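Local coordinates for Ps01740 (Pseudomonas sp. UW4, PDB 5UIF), which probably acts as a dehalogenase resembling cis-3-chloroacrylic acid dehalogenase, within the tautomerase superfamily, at residues C5-G10 with F43-P48; A74-I79 with V100-I105. One frame throughout, in Å; residues are numbered along the deposited sequence.

Interaction 1. Residues C5-G10 with F43-P48; sequences CQTVKG and FKELEP
Cys5 and Phe43 meet on one face of a parallel strand pair: Cys5 CB lies 3.6 Å from Phe43 CD2, approaching the ring obliquely. With SG anti to the backbone N (chi1 -173°), the sulfur comes obliquely against the same CD2 and CE2 side of the ring, Cys5 SG 5.0 Å from the Phe43 centroid, a sulfur-aromatic contact. Further along this face, water 1 joins Thr7 OG1 to Glu45 OE2. The Glu45 chain, extended beyond CG, crosses that of Lys9 at about a right angle, with OE1 3.3 Å from Lys9 CG, while OE2 takes a weak bond from Gly10 N. On the other face Gln6 and Lys44 cross at a slant; Lys44 NZ pairs with Glu4 of its own chain, and Gln6 NE2 reaches weakly to Glu4 of the third subunit. Between the two faces runs the parallel ladder of backbone hydrogen bonds: Lys44 N to Cys5 O (2.8 Å), Thr7 N to Lys44 O, Leu46 N to Thr7 O and Lys9 N to Leu46 O. Helix 14-32 covers Phe43 through Arg17 and Leu20. Two parallel neighbours joined through such a helix make the beta-alpha-beta unit from which tautomerase superfamily proteins are built.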
# COMPACT_ATOMS: atom_id res chain seq x y z
N CYS A 5 -0.29 -2.22 9.20
CA CYS A 5 0.89 -1.96 10.02
C CYS A 5 2.14 -2.60 9.42
O CYS A 5 2.20 -3.81 9.24
CB CYS A 5 0.66 -2.48 11.44
SG CYS A 5 1.98 -2.04 12.61
N GLN A 6 3.14 -1.77 9.13
CA GLN A 6 4.39 -2.25 8.56
C GLN A 6 5.56 -2.02 9.50
O GLN A 6 5.94 -0.88 9.77
CB GLN A 6 4.67 -1.57 7.22
CG GLN A 6 3.85 -2.11 6.06
CD GLN A 6 4.20 -1.46 4.74
OE1 GLN A 6 4.82 -0.39 4.71
NE2 GLN A 6 3.82 -2.09 3.64
N THR A 7 6.13 -3.11 10.02
CA THR A 7 7.29 -3.02 10.90
C THR A 7 8.38 -3.98 10.44
O THR A 7 8.16 -4.83 9.58
CB THR A 7 6.92 -3.35 12.36
OG1 THR A 7 6.48 -4.71 12.46
CG2 THR A 7 5.83 -2.43 12.86
N VAL A 8 9.57 -3.84 11.03
CA VAL A 8 10.67 -4.76 10.75
C VAL A 8 10.39 -6.10 11.43
O VAL A 8 9.89 -6.13 12.55
CB VAL A 8 12.02 -4.18 11.23
CG1 VAL A 8 13.14 -5.19 11.07
CG2 VAL A 8 12.34 -2.90 10.48
N LYS A 9 10.71 -7.18 10.73
CA LYS A 9 10.49 -8.54 11.23
C LYS A 9 11.01 -8.76 12.65
O LYS A 9 12.20 -8.57 12.92
CB LYS A 9 11.15 -9.55 10.28
CG LYS A 9 10.99 -11.00 10.68
CD LYS A 9 11.64 -11.92 9.66
CE LYS A 9 11.40 -13.38 10.00
NZ LYS A 9 11.97 -14.28 8.96
N GLY A 10 10.11 -9.15 13.55
CA GLY A 10 10.48 -9.42 14.92
C GLY A 10 10.05 -8.33 15.89
O GLY A 10 10.26 -8.45 17.10
N PHE A 43 -1.27 -6.89 9.35
CA PHE A 43 0.11 -6.74 9.82
C PHE A 43 1.10 -7.33 8.83
O PHE A 43 1.02 -8.51 8.47
CB PHE A 43 0.28 -7.40 11.19
CG PHE A 43 -0.42 -6.67 12.30
CD1 PHE A 43 -1.72 -6.99 12.65
CD2 PHE A 43 0.22 -5.66 13.00
CE1 PHE A 43 -2.37 -6.33 13.67
CE2 PHE A 43 -0.42 -4.99 14.03
CZ PHE A 43 -1.72 -5.32 14.36
N LYS A 44 2.04 -6.50 8.39
CA LYS A 44 3.07 -6.93 7.45
C LYS A 44 4.46 -6.65 8.01
O LYS A 44 4.70 -5.59 8.58
CB LYS A 44 2.89 -6.23 6.10
CG LYS A 44 1.72 -6.76 5.29
CD LYS A 44 1.25 -5.75 4.26
CE LYS A 44 0.63 -4.53 4.93
NZ LYS A 44 0.26 -3.48 3.94
N GLU A 45 5.37 -7.60 7.84
CA GLU A 45 6.73 -7.45 8.33
C GLU A 45 7.72 -7.22 7.20
O GLU A 45 7.58 -7.78 6.11
CB GLU A 45 7.15 -8.68 9.15
CG GLU A 45 6.48 -8.77 10.51
CD GLU A 45 7.07 -9.87 11.37
OE1 GLU A 45 7.72 -10.78 10.81
OE2 GLU A 45 6.89 -9.82 12.61
N LEU A 46 8.73 -6.39 7.47
CA LEU A 46 9.79 -6.12 6.51
C LEU A 46 11.04 -6.90 6.87
O LEU A 46 11.36 -7.07 8.05
CB LEU A 46 10.09 -4.62 6.47
CG LEU A 46 8.94 -3.70 6.08
CD1 LEU A 46 9.31 -2.24 6.34
CD2 LEU A 46 8.57 -3.90 4.62
N GLU A 47 11.74 -7.39 5.85
CA GLU A 47 13.00 -8.09 6.06
C GLU A 47 14.05 -7.13 6.63
O GLU A 47 14.09 -5.97 6.25
CB GLU A 47 13.50 -8.71 4.76
CG GLU A 47 12.61 -9.81 4.22
CD GLU A 47 12.57 -11.03 5.12
OE1 GLU A 47 13.61 -11.34 5.74
OE2 GLU A 47 11.51 -11.68 5.21
N PRO A 48 14.88 -7.63 7.56
CA PRO A 48 15.96 -6.82 8.14
C PRO A 48 16.90 -6.29 7.06
O PRO A 48 17.45 -7.06 6.28
CB PRO A 48 16.68 -7.81 9.05
CG PRO A 48 15.64 -8.81 9.42
CD PRO A 48 14.79 -8.96 8.19
O HOH W 1 6.30 -7.07 13.34
O HOH W 2 3.69 -5.55 11.82

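Interaction 2. Residues A74-I79 with V100-I105; sequences ATRHAI and VAVVDI
Arg76 reaches from helix 73-91 to strand 98-105 and grips it at two points, the carboxylate of Asp104 and the backbone carbonyl of Val102. Its CG stands anti to the backbone N (chi1 -176°), which sends the chain off the helix past Val102, with CG 4.0 Å from Val102 CB; a bend at chi3 then turns the guanidinium toward Asp104. The two form a salt bridge, whose stronger half is a nearly straight hydrogen bond from NH1 to Asp104 OD2 at 2.6 Å, lying in the guanidinium plane but coming from above the carboxylate plane; the two flat groups are turned 57° apart. NH2 serves two acceptors: Val102 O at 2.9 Å, tilted from the carbonyl plane, and Asp104 OD1 at 3.0 Å, the weak half of the salt bridge. NE is taken by Gln73 OE1, so all three guanidinium nitrogens are engaged, which should hold the group against rotation. This is the helix-on-sheet packing of the beta-alpha-beta unit formed by strand 61-68, helix 73-91 and strand 98-105, the helix segment running back at 151° to the strand, with axes 8.9 Å apart. With a leucine in place of Arg76, Asp104 would probably be left without its positive mate and Val102 O without this donor from the helix. One turn on, Ile79 meets the same valine at about a right angle, its CG2 4.0 Å from Val102 CG2. Leu80 of the helix and Ile67 of strand 61-68 also touch Val102, and Trp109 of the third subunit makes a cation-pi contact with Arg76 and packs on Asp104.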
# COMPACT_ATOMS: atom_id res chain seq x y z
N ALA A 74 -10.96 17.23 12.89
CA ALA A 74 -10.82 16.94 14.31
C ALA A 74 -10.97 15.44 14.57
O ALA A 74 -10.31 14.88 15.45
CB ALA A 74 -11.83 17.73 15.12
N THR A 75 -11.84 14.80 13.80
CA THR A 75 -12.06 13.36 13.91
C THR A 75 -10.81 12.59 13.48
O THR A 75 -10.38 11.66 14.15
CB THR A 75 -13.26 12.91 13.06
OG1 THR A 75 -14.46 13.51 13.57
CG2 THR A 75 -13.41 11.40 13.10
N ARG A 76 -10.24 13.00 12.35
CA ARG A 76 -9.04 12.35 11.82
C ARG A 76 -7.86 12.48 12.77
O ARG A 76 -7.18 11.50 13.07
CB ARG A 76 -8.67 12.95 10.46
CG ARG A 76 -7.50 12.27 9.78
CD ARG A 76 -6.95 13.12 8.65
NE ARG A 76 -8.01 13.81 7.93
CZ ARG A 76 -8.69 13.28 6.92
NH1 ARG A 76 -9.64 13.99 6.32
NH2 ARG A 76 -8.42 12.05 6.50
N HIS A 77 -7.63 13.71 13.24
CA HIS A 77 -6.53 13.99 14.17
C HIS A 77 -6.64 13.15 15.44
O HIS A 77 -5.63 12.68 15.97
CB HIS A 77 -6.51 15.48 14.53
CG HIS A 77 -5.51 15.83 15.58
ND1 HIS A 77 -4.17 16.00 15.31
CD2 HIS A 77 -5.66 16.04 16.91
CE1 HIS A 77 -3.53 16.30 16.43
NE2 HIS A 77 -4.41 16.33 17.42
N ALA A 78 -7.87 12.97 15.92
CA ALA A 78 -8.12 12.17 17.11
C ALA A 78 -7.73 10.72 16.87
O ALA A 78 -7.21 10.05 17.76
CB ALA A 78 -9.58 12.27 17.51
N ILE A 79 -7.97 10.24 15.65
CA ILE A 79 -7.59 8.88 15.27
C ILE A 79 -6.07 8.77 15.17
O ILE A 79 -5.48 7.81 15.67
CB ILE A 79 -8.23 8.47 13.94
CG1 ILE A 79 -9.76 8.53 14.03
CG2 ILE A 79 -7.79 7.07 13.54
CD1 ILE A 79 -10.47 8.19 12.75
N VAL A 100 2.13 7.54 11.32
CA VAL A 100 0.73 7.15 11.16
C VAL A 100 0.03 8.07 10.15
O VAL A 100 0.16 9.29 10.23
CB VAL A 100 -0.03 7.19 12.50
CG1 VAL A 100 -1.47 6.74 12.31
CG2 VAL A 100 0.67 6.32 13.53
N ALA A 101 -0.70 7.48 9.22
CA ALA A 101 -1.42 8.24 8.21
C ALA A 101 -2.85 7.75 8.03
O ALA A 101 -3.09 6.55 7.86
CB ALA A 101 -0.68 8.19 6.88
N VAL A 102 -3.80 8.67 8.08
CA VAL A 102 -5.21 8.34 7.89
C VAL A 102 -5.78 9.13 6.71
O VAL A 102 -6.07 10.32 6.84
CB VAL A 102 -6.04 8.63 9.15
CG1 VAL A 102 -7.51 8.30 8.91
CG2 VAL A 102 -5.51 7.85 10.33
N VAL A 103 -5.92 8.47 5.57
CA VAL A 103 -6.37 9.14 4.35
C VAL A 103 -7.86 8.92 4.08
O VAL A 103 -8.44 7.91 4.47
CB VAL A 103 -5.57 8.67 3.12
CG1 VAL A 103 -4.11 9.07 3.27
CG2 VAL A 103 -5.70 7.17 2.94
N ASP A 104 -8.48 9.89 3.41
CA ASP A 104 -9.89 9.81 3.06
C ASP A 104 -10.10 9.03 1.77
O ASP A 104 -9.41 9.27 0.77
CB ASP A 104 -10.50 11.21 2.93
CG ASP A 104 -10.85 11.82 4.27
OD1 ASP A 104 -11.01 11.06 5.25
OD2 ASP A 104 -10.97 13.06 4.34
N ILE A 105 -11.05 8.11 1.79
CA ILE A 105 -11.45 7.38 0.60
C ILE A 105 -12.92 7.64 0.32
O ILE A 105 -13.77 7.40 1.19
CB ILE A 105 -11.22 5.87 0.74
CG1 ILE A 105 -9.75 5.57 1.05
CG2 ILE A 105 -11.65 5.14 -0.53
CD1 ILE A 105 -8.79 6.02 -0.03

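Interactions 1 and 2 come one after the other along the chain, each in its own beta-alpha-beta unit, and share one four-stranded sheet. Strands 40-46 and 98-105 are outermost within the chain: interaction 1 joins the first to inner strand 2-8, and interaction 2 rests helix 73-91 on the second. They lie on opposite sides of the chain's centre, about 22 Å between centres and about 9 Å between nearest atoms, and do not touch; strand 61-68 lies between strands 2-8 and 98-105. Both reach the third subunit, where Val100 and Ala101 extend the sheet through an antiparallel ladder. In tautomerase superfamily relatives an amino-terminal proline is a key catalytic residue; here that end, probably with a similar role, leads into strand 2-8.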